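Protein P47 (Clostridium botulinum, PDB 6EKT) may form part of a progenitor toxin complex that protects botulinum neurotoxin in the host gut, and resembles tubular lipid-binding (TULIP) proteins. Local coordinates at residues L113-D118 against K125-N130; S184-M189 against V404-N409; N190-K195 against V215-I220; Y208-S213 against G229-N234. All blocks are in the same frame, centred on the assembly; numbering follows the deposited sequence.

The four contacts lie along the middle of an elongated, TULIP-like chain. Interaction 1 pairs two strands of one antiparallel sheet, whereas interactions 3 and 4 tie edge strand 193-199 and its neighbour 208-214 in another sheet to the long connection after strand 208-214. The two sheets meet where Phe115 packs against Phe194 of interaction 3 and Ile211 of interaction 4, the centres lying 16 and 19 Å from that of interaction 1. Interactions 3 and 4, with centres 18 Å apart, share the sheet through a probable hydrogen bond from Leu212 N to Lys195 O. Segment 184-189 of interaction 2 runs straight into 190-195 of interaction 3, and Ser184 OG probably bonds Asn190 OD1 (2.9 Å).

Interaction 1 (L113-D118 against K125-N130); sequences LDFFND and KELKFN
The beta hairpin of strands 108-118 and 124-141 sets Phe115 opposite Leu127. Asp114 and Lys128 form one hydrogen-bonded pair, Phe116 and Glu126 the next, its shorter bond running from Phe116 N to Glu126 O at 2.8 Å. On the face carrying Phe115, Leu127 CD1 sits over the centre of the Phe115 ring, 3.9 Å from its centroid, a CH-pi contact; CG anti to the backbone N (chi1 -178°) swings the isobutyl group there. The same methyl touches Leu113 CB. On the other face the Phe116 ring meets Lys128 O and Asn130 CB with its edge, and Asn130 ND2 gives a straight bond of 2.9 Å to Asp114 OD2, on the anti side of the carboxylate and somewhat out of its plane. The Lys125 side chain runs alongside Asn117, and its NZ hydrogen-bonds Asn117 OD1 at 2.6 Å. Phe115 and Leu127, covered by Phe194 and Ile211, thus share a face with this polar pair nearer the turn, while the bond from Asn130 probably stabilises the charge of Asp114.

Interaction 2 (S184-M189 against V404-N409); sequences SDIEWM and VDLINN
Asn409 of helix 403-409 reaches into the turn made by residues 184-189 and grips it with both ends of its amide. Asn409 ND2 donates to Ser184 OG at 2.7 Å, a hydroxyl also bonded to Asn190 OD1, the oxygen lying close to the amide plane of Asn409. On the other branch, Asn409 OD1 accepts a longer and more bent bond of 3.2 Å from Ile186 N, which approaches tilted from the carbonyl plane. With CG anti to the backbone N (chi1 -170°), the Asn409 amide is carried out from the helix to the loop, and its two bonds fix which way the group is turned. The tight apolar part centres on Leu406, whose CD2 methyl meets Ile186 CD1 at 3.7 Å, Met189 SD at 3.8 Å and Trp188 CZ2 at 3.9 Å; all three side chains cross it at about a right angle. Met189 CE also rests on Leu406 O. The solvent side is looser: exposed Asp405 merely brings its CB to 4.1 Å from Ile186 CD1, and Asp185 approaches Asn409 OD1 only peripherally. Deeper in the fold, Trp188 packs on Leu246 and Met251 of helix 244-252, while Met189 continues onto Ile29 and Tyr31 of strand 29-34.

Interaction 3 (N190-K195 against V215-I220); sequences NPKQFK and VTNRDI
Asn190 meets Val215 through its backbone carbonyl, with Asn190 O lying 3.5 Å from Val215 CG1 and a CA-H...O contact coming from Val215 CA. The amide of Asn190 turns instead to Ser184. At Pro191 the two segments come close. Lys192 brings CB and CG against the carbonyls of Thr216 and Val215, CB being 3.4 Å from Thr216 O, and then bends at chi2 and chi4, both -73°, so that its ammonium group shares a water with Asn190 O and Val215 O. Gln193 carries the polar part of the contact: one nitrogen serves two carbonyls, and both lie in its amide plane. Gln193 NE2 gives a straight bond of 2.7 Å to Arg218 O and a longer one of 3.3 Å to Thr216 O, where it meets a lone pair. Ile220 CG1 presses to 3.2 Å on Gln193 OE1, which a water links to Ile220 N. Another water joins Lys195 NZ to Ile220 O. A classic beta bulge, with Lys192 and Gln193 set against Val214 alone, opens edge strand 193-199 beside strand 208-214, while Arg218 holds the far side of the loop by a salt bridge to Asp28.

Interaction 4 (Y208-S213 against G229-N234); sequences YLFILS and GNILGN
The Tyr208 ring has Leu232 on one face, with CB of Leu232 above its centre, 3.7 Å from the ring centroid and 11° off the normal, a CH-pi contact. Leu232 CD1 extends this cover to the root of the ring, touching Tyr208 CD1 at 3.5 Å, as the two side chains pass antiparallel to one another. Tyr208 CG lies anti to the carbonyl carbon (chi1 -51°), which directs the ring to Leu232. Gly229 O approaches Tyr208 CE2 obliquely at 3.4 Å. Phe210, two residues along strand 208-214, is met at its edge by Ile231: CE1 of Phe210 lies 3.9 Å from Ile231 CB, with Ile231 CG2 in the ring plane. Phe210 thus packs on the 3-10 segment 229-231 and Tyr208 mainly on Leu232, while Val30 of strand 29-34 touches Phe210 and Ile231 alike. The outer end of Tyr208 is polar. One water lies 2.8 Å from Tyr208 OH and donates to Gly229 O at 2.9 Å; a second donates to Leu232 O and has a weaker link to the same hydroxyl. The contact therefore joins an apolar interior to a hydrated outer end, where bridging waters couple the phenol to the carbonyls of Gly229 and Leu232.

Interaction 1 (L113-D118 against K125-N130)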
loop_
_atom_site.group_PDB
_atom_site.type_symbol
_atom_site.label_atom_id
_atom_site.label_comp_id
_atom_site.label_asym_id
_atom_site.label_seq_id
_atom_site.Cartn_x
_atom_site.Cartn_y
_atom_site.Cartn_z
ATOM N N LEU A 113 14.095 6.301 13.499
ATOM C CA LEU A 113 12.695 6.061 13.862
ATOM C C LEU A 113 12.552 4.595 14.226
ATOM O O LEU A 113 13.224 3.738 13.641
ATOM C CB LEU A 113 11.733 6.442 12.728
ATOM C CG LEU A 113 11.809 7.838 12.070
ATOM C CD1 LEU A 113 10.612 8.130 11.179
ATOM C CD2 LEU A 113 11.945 8.978 13.069
ATOM N N ASP A 114 11.730 4.308 15.226
ATOM C CA ASP A 114 11.356 2.941 15.529
ATOM C C ASP A 114 9.871 2.874 15.865
ATOM O O ASP A 114 9.255 3.900 16.157
ATOM C CB ASP A 114 12.206 2.380 16.679
ATOM C CG ASP A 114 13.488 1.733 16.187
ATOM O OD1 ASP A 114 13.416 0.814 15.332
ATOM O OD2 ASP A 114 14.577 2.161 16.637
ATOM N N PHE A 115 9.317 1.669 15.794
ATOM C CA PHE A 115 7.933 1.430 16.216
ATOM C C PHE A 115 7.933 1.108 17.707
ATOM O O PHE A 115 8.682 0.242 18.148
ATOM C CB PHE A 115 7.305 0.315 15.389
ATOM C CG PHE A 115 7.107 0.680 13.945
ATOM C CD1 PHE A 115 8.118 0.453 13.001
ATOM C CD2 PHE A 115 5.914 1.261 13.524
ATOM C CE1 PHE A 115 7.939 0.799 11.667
ATOM C CE2 PHE A 115 5.732 1.604 12.186
ATOM C CZ PHE A 115 6.738 1.376 11.269
ATOM N N PHE A 116 7.121 1.833 18.476
ATOM C CA PHE A 116 7.069 1.684 19.932
ATOM C C PHE A 116 5.763 1.085 20.418
ATOM O O PHE A 116 4.710 1.315 19.811
ATOM C CB PHE A 116 7.340 3.028 20.620
ATOM C CG PHE A 116 8.769 3.465 20.507
ATOM C CD1 PHE A 116 9.198 4.226 19.411
ATOM C CD2 PHE A 116 9.705 3.075 21.466
ATOM C CE1 PHE A 116 10.533 4.597 19.279
ATOM C CE2 PHE A 116 11.037 3.453 21.349
ATOM C CZ PHE A 116 11.447 4.218 20.258
ATOM N N ASN A 117 5.860 0.298 21.490
ATOM C CA ASN A 117 4.696 -0.307 22.153
ATOM C C ASN A 117 4.011 0.701 23.059
ATOM O O ASN A 117 4.645 1.602 23.613
ATOM C CB ASN A 117 5.087 -1.535 23.007
ATOM C CG ASN A 117 5.711 -2.651 22.187
ATOM O OD1 ASN A 117 5.181 -3.065 21.156
ATOM N ND2 ASN A 117 6.860 -3.137 22.641
ATOM N N ASP A 118 2.708 0.528 23.194
ATOM C CA ASP A 118 1.943 1.226 24.199
ATOM C C ASP A 118 1.513 0.208 25.249
ATOM O O ASP A 118 0.795 -0.752 24.940
ATOM C CB ASP A 118 0.731 1.901 23.566
ATOM C CG ASP A 118 0.029 2.801 24.537
ATOM O OD1 ASP A 118 -0.696 2.271 25.401
ATOM O OD2 ASP A 118 0.249 4.028 24.465
ATOM N N LYS A 125 0.781 0.382 17.553
ATOM C CA LYS A 125 2.199 0.756 17.592
ATOM C C LYS A 125 2.345 2.190 17.069
ATOM O O LYS A 125 1.500 2.673 16.309
ATOM C CB LYS A 125 3.057 -0.248 16.797
ATOM C CG LYS A 125 2.766 -1.724 17.090
ATOM C CD LYS A 125 3.178 -2.143 18.492
ATOM C CE LYS A 125 2.751 -3.569 18.776
ATOM N NZ LYS A 125 2.812 -3.820 20.252
ATOM N N GLU A 126 3.378 2.898 17.510
ATOM C CA GLU A 126 3.603 4.260 17.043
ATOM C C GLU A 126 5.019 4.433 16.512
ATOM O O GLU A 126 5.974 4.028 17.163
ATOM C CB GLU A 126 3.347 5.247 18.172
ATOM C CG GLU A 126 1.890 5.285 18.608
ATOM C CD GLU A 126 1.668 6.067 19.889
ATOM O OE1 GLU A 126 2.604 6.180 20.710
ATOM O OE2 GLU A 126 0.538 6.559 20.063
ATOM N N LEU A 127 5.130 5.013 15.318
ATOM C CA LEU A 127 6.414 5.339 14.711
ATOM C C LEU A 127 6.823 6.690 15.265
ATOM O O LEU A 127 6.119 7.697 15.077
ATOM C CB LEU A 127 6.310 5.351 13.174
ATOM C CG LEU A 127 7.557 5.637 12.318
ATOM C CD1 LEU A 127 8.605 4.545 12.463
ATOM C CD2 LEU A 127 7.149 5.820 10.860
ATOM N N LYS A 128 7.936 6.681 16.000
ATOM C CA LYS A 128 8.447 7.847 16.703
ATOM C C LYS A 128 9.975 7.911 16.558
ATOM O O LYS A 128 10.624 6.897 16.259
ATOM C CB LYS A 128 8.137 7.774 18.212
ATOM C CG LYS A 128 6.668 7.797 18.608
ATOM C CD LYS A 128 6.535 8.128 20.088
ATOM C CE LYS A 128 6.633 6.887 20.967
ATOM N NZ LYS A 128 6.303 7.248 22.377
ATOM N N PHE A 129 10.532 9.101 16.791
ATOM C CA PHE A 129 11.980 9.250 17.001
ATOM C C PHE A 129 12.497 8.298 18.075
ATOM O O PHE A 129 11.866 8.124 19.125
ATOM C CB PHE A 129 12.318 10.669 17.451
ATOM C CG PHE A 129 12.326 11.692 16.348
ATOM C CD1 PHE A 129 13.183 11.565 15.253
ATOM C CD2 PHE A 129 11.505 12.806 16.426
ATOM C CE1 PHE A 129 13.200 12.524 14.244
ATOM C CE2 PHE A 129 11.526 13.776 15.429
ATOM C CZ PHE A 129 12.385 13.636 14.345
ATOM N N ASN A 130 13.656 7.706 17.812
ATOM C CA ASN A 130 14.377 6.937 18.811
ATOM C C ASN A 130 15.770 7.543 18.983
ATOM O O ASN A 130 16.617 7.444 18.091
ATOM C CB ASN A 130 14.471 5.465 18.402
ATOM C CG ASN A 130 15.049 4.590 19.490
ATOM O OD1 ASN A 130 15.423 5.061 20.570
ATOM N ND2 ASN A 130 15.154 3.308 19.201
HETATM O O HOH W 1 1.524 -1.672 21.892
HETATM O O HOH W 2 -0.691 5.719 22.142
#

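Interaction 2 (S184-M189 against V404-N409)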
loop_
_atom_site.group_PDB
_atom_site.type_symbol
_atom_site.label_atom_id
_atom_site.label_comp_id
_atom_site.label_asym_id
_atom_site.label_seq_id
_atom_site.Cartn_x
_atom_site.Cartn_y
_atom_site.Cartn_z
ATOM N N SER A 184 -7.978 -4.435 13.304
ATOM C CA SER A 184 -8.763 -3.437 12.585
ATOM C C SER A 184 -10.055 -4.019 12.059
ATOM O O SER A 184 -10.300 -5.217 12.186
ATOM C CB SER A 184 -7.962 -2.884 11.402
ATOM O OG SER A 184 -7.910 -3.839 10.349
ATOM N N ASP A 185 -10.851 -3.151 11.436
ATOM C CA ASP A 185 -12.105 -3.528 10.801
ATOM C C ASP A 185 -11.862 -4.346 9.534
ATOM O O ASP A 185 -12.673 -5.190 9.171
ATOM C CB ASP A 185 -12.947 -2.266 10.530
ATOM C CG ASP A 185 -13.584 -1.694 11.810
ATOM O OD1 ASP A 185 -14.248 -2.459 12.531
ATOM O OD2 ASP A 185 -13.422 -0.486 12.108
ATOM N N ILE A 186 -10.726 -4.109 8.885
ATOM C CA ILE A 186 -10.375 -4.796 7.647
ATOM C C ILE A 186 -9.214 -5.762 7.929
ATOM O O ILE A 186 -8.030 -5.426 7.798
ATOM C CB ILE A 186 -10.131 -3.778 6.503
ATOM C CG1 ILE A 186 -11.383 -2.910 6.302
ATOM C CG2 ILE A 186 -9.823 -4.483 5.190
ATOM C CD1 ILE A 186 -11.102 -1.533 5.737
ATOM N N GLU A 187 -9.592 -6.963 8.353
ATOM C CA GLU A 187 -8.688 -7.977 8.897
ATOM C C GLU A 187 -7.535 -8.381 7.961
ATOM O O GLU A 187 -6.410 -8.619 8.424
ATOM C CB GLU A 187 -9.501 -9.215 9.297
ATOM C CG GLU A 187 -8.755 -10.260 10.106
ATOM C CD GLU A 187 -9.699 -11.261 10.739
ATOM O OE1 GLU A 187 -9.790 -12.391 10.225
ATOM O OE2 GLU A 187 -10.382 -10.916 11.732
ATOM N N TRP A 188 -7.811 -8.453 6.664
ATOM C CA TRP A 188 -6.796 -8.892 5.692
ATOM C C TRP A 188 -5.584 -7.965 5.586
ATOM O O TRP A 188 -4.526 -8.384 5.109
ATOM C CB TRP A 188 -7.409 -9.187 4.314
ATOM C CG TRP A 188 -7.940 -8.000 3.572
ATOM C CD1 TRP A 188 -9.243 -7.589 3.526
ATOM C CD2 TRP A 188 -7.198 -7.082 2.750
ATOM N NE1 TRP A 188 -9.354 -6.464 2.745
ATOM C CE2 TRP A 188 -8.122 -6.141 2.241
ATOM C CE3 TRP A 188 -5.843 -6.966 2.390
ATOM C CZ2 TRP A 188 -7.735 -5.076 1.408
ATOM C CZ3 TRP A 188 -5.454 -5.912 1.548
ATOM C CH2 TRP A 188 -6.399 -4.986 1.063
ATOM N N MET A 189 -5.757 -6.716 6.028
ATOM C CA MET A 189 -4.669 -5.729 6.103
ATOM C C MET A 189 -3.748 -5.850 7.321
ATOM O O MET A 189 -2.626 -5.279 7.301
ATOM C CB MET A 189 -5.248 -4.314 6.047
ATOM C CG MET A 189 -5.832 -3.930 4.701
ATOM S SD MET A 189 -6.350 -2.203 4.590
ATOM C CE MET A 189 -4.768 -1.359 4.433
ATOM N N VAL A 404 -11.243 4.912 0.886
ATOM C CA VAL A 404 -10.981 5.820 2.027
ATOM C C VAL A 404 -10.753 4.982 3.289
ATOM O O VAL A 404 -9.777 5.216 4.010
ATOM C CB VAL A 404 -12.093 6.892 2.226
ATOM C CG1 VAL A 404 -11.921 7.647 3.538
ATOM C CG2 VAL A 404 -12.097 7.879 1.069
ATOM N N ASP A 405 -11.643 4.011 3.539
ATOM C CA ASP A 405 -11.480 3.086 4.672
ATOM C C ASP A 405 -10.166 2.308 4.625
ATOM O O ASP A 405 -9.490 2.183 5.652
ATOM C CB ASP A 405 -12.658 2.113 4.811
ATOM C CG ASP A 405 -13.966 2.807 5.158
ATOM O OD1 ASP A 405 -13.975 3.968 5.619
ATOM O OD2 ASP A 405 -15.014 2.177 4.948
ATOM N N LEU A 406 -9.796 1.807 3.444
ATOM C CA LEU A 406 -8.513 1.108 3.298
ATOM C C LEU A 406 -7.347 1.998 3.702
ATOM O O LEU A 406 -6.480 1.595 4.491
ATOM C CB LEU A 406 -8.298 0.552 1.872
ATOM C CG LEU A 406 -9.234 -0.555 1.375
ATOM C CD1 LEU A 406 -8.711 -1.135 0.072
ATOM C CD2 LEU A 406 -9.445 -1.678 2.389
ATOM N N ILE A 407 -7.351 3.228 3.200
ATOM C CA ILE A 407 -6.214 4.111 3.437
ATOM C C ILE A 407 -6.187 4.604 4.906
ATOM O O ILE A 407 -5.134 4.991 5.400
ATOM C CB ILE A 407 -6.090 5.187 2.314
ATOM C CG1 ILE A 407 -4.625 5.637 2.131
ATOM C CG2 ILE A 407 -7.104 6.299 2.511
ATOM C CD1 ILE A 407 -4.360 6.456 0.872
ATOM N N ASN A 408 -7.335 4.500 5.599
ATOM C CA ASN A 408 -7.455 4.838 7.027
ATOM C C ASN A 408 -7.386 3.662 8.000
ATOM O O ASN A 408 -7.322 3.876 9.200
ATOM C CB ASN A 408 -8.753 5.613 7.292
ATOM C CG ASN A 408 -8.702 7.018 6.751
ATOM O OD1 ASN A 408 -7.650 7.661 6.731
ATOM N ND2 ASN A 408 -9.833 7.496 6.286
ATOM N N ASN A 409 -7.367 2.437 7.482
ATOM C CA ASN A 409 -7.488 1.230 8.317
ATOM C C ASN A 409 -6.292 0.891 9.229
ATOM O O ASN A 409 -6.474 0.516 10.397
ATOM C CB ASN A 409 -7.781 0.019 7.429
ATOM C CG ASN A 409 -8.157 -1.196 8.233
ATOM O OD1 ASN A 409 -9.259 -1.272 8.799
ATOM N ND2 ASN A 409 -7.230 -2.136 8.334
#

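Interaction 3 (N190-K195 against V215-I220)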
loop_
_atom_site.group_PDB
_atom_site.type_symbol
_atom_site.label_atom_id
_atom_site.label_comp_id
_atom_site.label_asym_id
_atom_site.label_seq_id
_atom_site.Cartn_x
_atom_site.Cartn_y
_atom_site.Cartn_z
ATOM N N ASN A 190 -4.196 -6.557 8.377
ATOM C CA ASN A 190 -3.479 -6.561 9.673
ATOM C C ASN A 190 -2.005 -6.938 9.534
ATOM O O ASN A 190 -1.673 -8.027 9.049
ATOM C CB ASN A 190 -4.141 -7.464 10.713
ATOM C CG ASN A 190 -5.490 -6.945 11.194
ATOM O OD1 ASN A 190 -5.879 -5.787 10.966
ATOM N ND2 ASN A 190 -6.225 -7.827 11.862
ATOM N N PRO A 191 -1.108 -6.022 9.935
ATOM C CA PRO A 191 0.317 -6.240 9.691
ATOM C C PRO A 191 0.946 -7.075 10.805
ATOM O O PRO A 191 0.614 -6.915 11.988
ATOM C CB PRO A 191 0.882 -4.827 9.680
ATOM C CG PRO A 191 -0.006 -4.083 10.635
ATOM C CD PRO A 191 -1.381 -4.678 10.467
ATOM N N LYS A 192 1.851 -7.964 10.421
ATOM C CA LYS A 192 2.507 -8.829 11.389
ATOM C C LYS A 192 3.928 -8.324 11.606
ATOM O O LYS A 192 4.435 -8.364 12.711
ATOM C CB LYS A 192 2.498 -10.275 10.897
ATOM C CG LYS A 192 1.121 -10.953 10.925
ATOM C CD LYS A 192 0.675 -11.280 12.347
ATOM C CE LYS A 192 -0.688 -11.966 12.384
ATOM N NZ LYS A 192 -1.828 -11.032 12.086
ATOM N N GLN A 193 4.543 -7.837 10.532
ATOM C CA GLN A 193 5.924 -7.343 10.525
ATOM C C GLN A 193 6.026 -6.090 9.657
ATOM O O GLN A 193 5.327 -5.967 8.646
ATOM C CB GLN A 193 6.871 -8.421 9.995
ATOM C CG GLN A 193 6.855 -9.734 10.782
ATOM C CD GLN A 193 7.694 -10.804 10.112
ATOM O OE1 GLN A 193 8.895 -10.895 10.355
ATOM N NE2 GLN A 193 7.068 -11.611 9.251
ATOM N N PHE A 194 6.888 -5.153 10.046
ATOM C CA PHE A 194 6.898 -3.845 9.401
ATOM C C PHE A 194 8.235 -3.138 9.596
ATOM O O PHE A 194 8.923 -3.368 10.595
ATOM C CB PHE A 194 5.713 -2.966 9.879
ATOM C CG PHE A 194 5.287 -3.229 11.304
ATOM C CD1 PHE A 194 5.913 -2.574 12.365
ATOM C CD2 PHE A 194 4.259 -4.141 11.594
ATOM C CE1 PHE A 194 5.519 -2.813 13.683
ATOM C CE2 PHE A 194 3.866 -4.389 12.914
ATOM C CZ PHE A 194 4.498 -3.727 13.959
ATOM N N LYS A 195 8.578 -2.304 8.620
ATOM C CA LYS A 195 9.842 -1.572 8.555
ATOM C C LYS A 195 9.567 -0.148 8.093
ATOM O O LYS A 195 8.702 0.073 7.243
ATOM C CB LYS A 195 10.754 -2.231 7.513
ATOM C CG LYS A 195 12.247 -2.083 7.804
ATOM C CD LYS A 195 13.142 -2.415 6.605
ATOM C CE LYS A 195 12.890 -3.833 6.104
ATOM N NZ LYS A 195 13.993 -4.477 5.329
ATOM N N VAL A 215 1.731 -9.246 6.082
ATOM C CA VAL A 215 0.512 -9.616 6.810
ATOM C C VAL A 215 0.498 -11.082 7.321
ATOM O O VAL A 215 -0.524 -11.557 7.832
ATOM C CB VAL A 215 -0.765 -9.329 5.975
ATOM C CG1 VAL A 215 -0.924 -7.833 5.681
ATOM C CG2 VAL A 215 -0.782 -10.147 4.680
ATOM N N THR A 216 1.624 -11.774 7.175
ATOM C CA THR A 216 1.859 -13.106 7.774
ATOM C C THR A 216 3.196 -13.107 8.508
ATOM O O THR A 216 3.948 -12.129 8.447
ATOM C CB THR A 216 1.904 -14.234 6.716
ATOM O OG1 THR A 216 3.124 -14.134 5.961
ATOM C CG2 THR A 216 0.723 -14.163 5.769
ATOM N N ASN A 217 3.526 -14.217 9.171
ATOM C CA ASN A 217 4.795 -14.326 9.894
ATOM C C ASN A 217 5.949 -14.912 9.078
ATOM O O ASN A 217 6.949 -15.405 9.640
ATOM C CB ASN A 217 4.605 -15.092 11.205
ATOM C CG ASN A 217 3.918 -14.258 12.271
ATOM O OD1 ASN A 217 2.897 -14.667 12.817
ATOM N ND2 ASN A 217 4.471 -13.085 12.567
ATOM N N ARG A 218 5.846 -14.819 7.756
ATOM C CA ARG A 218 6.926 -15.295 6.899
ATOM C C ARG A 218 8.245 -14.559 7.184
ATOM O O ARG A 218 8.243 -13.443 7.694
ATOM C CB ARG A 218 6.522 -15.240 5.418
ATOM C CG ARG A 218 6.250 -13.860 4.824
ATOM C CD ARG A 218 5.825 -14.069 3.378
ATOM N NE ARG A 218 5.291 -12.883 2.701
ATOM C CZ ARG A 218 6.000 -12.038 1.971
ATOM N NH1 ARG A 218 5.387 -11.014 1.381
ATOM N NH2 ARG A 218 7.316 -12.197 1.834
ATOM N N ASP A 219 9.357 -15.211 6.866
ATOM C CA ASP A 219 10.694 -14.652 7.021
ATOM C C ASP A 219 10.851 -13.351 6.218
ATOM O O ASP A 219 10.662 -13.352 5.008
ATOM C CB ASP A 219 11.709 -15.719 6.569
ATOM C CG ASP A 219 13.150 -15.344 6.846
ATOM O OD1 ASP A 219 13.422 -14.437 7.648
ATOM O OD2 ASP A 219 14.035 -15.993 6.249
ATOM N N ILE A 220 11.171 -12.255 6.906
ATOM C CA ILE A 220 11.410 -10.955 6.253
ATOM C C ILE A 220 12.915 -10.608 6.222
ATOM O O ILE A 220 13.323 -9.647 5.560
ATOM C CB ILE A 220 10.586 -9.794 6.890
ATOM C CG1 ILE A 220 11.029 -9.515 8.330
ATOM C CG2 ILE A 220 9.085 -10.061 6.803
ATOM C CD1 ILE A 220 10.697 -8.122 8.826
HETATM O O HOH W 3 -2.607 -10.536 9.233
HETATM O O HOH W 4 10.854 -12.631 9.815
HETATM O O HOH W 5 13.638 -7.078 6.119
#

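Interaction 4 (Y208-S213 against G229-N234)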
loop_
_atom_site.group_PDB
_atom_site.type_symbol
_atom_site.label_atom_id
_atom_site.label_comp_id
_atom_site.label_asym_id
_atom_site.label_seq_id
_atom_site.Cartn_x
_atom_site.Cartn_y
_atom_site.Cartn_z
ATOM N N TYR A 208 9.849 11.125 0.716
ATOM C CA TYR A 208 8.773 10.203 1.119
ATOM C C TYR A 208 9.141 9.351 2.337
ATOM O O TYR A 208 10.254 8.807 2.419
ATOM C CB TYR A 208 8.359 9.280 -0.057
ATOM C CG TYR A 208 8.033 9.951 -1.394
ATOM C CD1 TYR A 208 7.441 11.224 -1.456
ATOM C CD2 TYR A 208 8.274 9.285 -2.607
ATOM C CE1 TYR A 208 7.128 11.824 -2.677
ATOM C CE2 TYR A 208 7.967 9.876 -3.835
ATOM C CZ TYR A 208 7.400 11.156 -3.857
ATOM O OH TYR A 208 7.074 11.763 -5.047
ATOM N N LEU A 209 8.215 9.269 3.291
ATOM C CA LEU A 209 8.321 8.331 4.413
ATOM C C LEU A 209 7.467 7.135 4.051
ATOM O O LEU A 209 6.288 7.300 3.640
ATOM C CB LEU A 209 7.806 8.936 5.733
ATOM C CG LEU A 209 8.698 9.950 6.494
ATOM C CD1 LEU A 209 8.668 11.293 5.801
ATOM C CD2 LEU A 209 8.219 10.133 7.930
ATOM N N PHE A 210 8.040 5.940 4.183
ATOM C CA PHE A 210 7.338 4.699 3.849
ATOM C C PHE A 210 7.322 3.741 5.016
ATOM O O PHE A 210 8.285 3.684 5.779
ATOM C CB PHE A 210 7.992 4.009 2.641
ATOM C CG PHE A 210 7.641 4.627 1.319
ATOM C CD1 PHE A 210 6.357 4.483 0.787
ATOM C CD2 PHE A 210 8.604 5.316 0.575
ATOM C CE1 PHE A 210 6.026 5.049 -0.448
ATOM C CE2 PHE A 210 8.295 5.877 -0.666
ATOM C CZ PHE A 210 7.002 5.747 -1.180
ATOM N N ILE A 211 6.229 2.989 5.142
ATOM C CA ILE A 211 6.174 1.823 6.039
ATOM C C ILE A 211 5.916 0.625 5.135
ATOM O O ILE A 211 4.947 0.619 4.367
ATOM C CB ILE A 211 5.067 1.964 7.134
ATOM C CG1 ILE A 211 5.435 3.074 8.127
ATOM C CG2 ILE A 211 4.832 0.640 7.873
ATOM C CD1 ILE A 211 4.270 3.579 8.990
ATOM N N LEU A 212 6.796 -0.368 5.224
ATOM C CA LEU A 212 6.687 -1.615 4.469
ATOM C C LEU A 212 6.132 -2.673 5.405
ATOM O O LEU A 212 6.632 -2.803 6.519
ATOM C CB LEU A 212 8.082 -2.034 3.970
ATOM C CG LEU A 212 8.731 -1.319 2.779
ATOM C CD1 LEU A 212 8.629 0.188 2.774
ATOM C CD2 LEU A 212 10.185 -1.743 2.610
ATOM N N SER A 213 5.113 -3.434 4.974
ATOM C CA SER A 213 4.513 -4.440 5.866
ATOM C C SER A 213 4.337 -5.794 5.209
ATOM O O SER A 213 4.122 -5.886 3.990
ATOM C CB SER A 213 3.141 -3.979 6.424
ATOM O OG SER A 213 2.105 -4.023 5.439
ATOM N N GLY A 229 8.849 4.418 -5.443
ATOM C CA GLY A 229 8.505 5.849 -5.303
ATOM C C GLY A 229 7.231 6.294 -6.022
ATOM O O GLY A 229 6.621 7.297 -5.637
ATOM N N ASN A 230 6.826 5.548 -7.050
ATOM C CA ASN A 230 5.588 5.849 -7.796
ATOM C C ASN A 230 4.314 5.686 -6.965
ATOM O O ASN A 230 3.240 6.126 -7.383
ATOM C CB ASN A 230 5.517 5.070 -9.136
ATOM C CG ASN A 230 6.550 5.577 -10.152
ATOM O OD1 ASN A 230 6.762 6.780 -10.277
ATOM N ND2 ASN A 230 7.215 4.653 -10.863
ATOM N N ILE A 231 4.438 5.090 -5.776
ATOM C CA ILE A 231 3.330 5.055 -4.806
ATOM C C ILE A 231 2.857 6.470 -4.504
ATOM O O ILE A 231 1.653 6.719 -4.374
ATOM C CB ILE A 231 3.700 4.302 -3.512
ATOM C CG1 ILE A 231 3.954 2.829 -3.828
ATOM C CG2 ILE A 231 2.611 4.460 -2.445
ATOM C CD1 ILE A 231 4.545 2.035 -2.686
ATOM N N LEU A 232 3.801 7.405 -4.429
ATOM C CA LEU A 232 3.435 8.804 -4.244
ATOM C C LEU A 232 3.560 9.603 -5.542
ATOM O O LEU A 232 3.814 10.820 -5.516
ATOM C CB LEU A 232 4.181 9.437 -3.047
ATOM C CG LEU A 232 3.796 8.811 -1.689
ATOM C CD1 LEU A 232 4.652 9.273 -0.527
ATOM C CD2 LEU A 232 2.344 9.100 -1.348
ATOM N N GLY A 233 3.339 8.918 -6.670
ATOM C CA GLY A 233 3.282 9.556 -8.006
ATOM C C GLY A 233 2.137 10.570 -8.121
ATOM O O GLY A 233 1.279 10.643 -7.230
ATOM N N ASN A 234 2.125 11.339 -9.215
ATOM C CA ASN A 234 1.097 12.394 -9.467
ATOM C C ASN A 234 1.058 13.411 -8.314
ATOM O O ASN A 234 -0.007 13.944 -8.016
ATOM C CB ASN A 234 -0.343 11.827 -9.650
ATOM C CG ASN A 234 -0.452 10.692 -10.664
ATOM O OD1 ASN A 234 -0.274 10.890 -11.869
ATOM N ND2 ASN A 234 -0.848 9.508 -10.181
HETATM O O HOH W 6 6.872 9.811 -7.100
HETATM O O HOH W 7 4.288 13.154 -3.892
#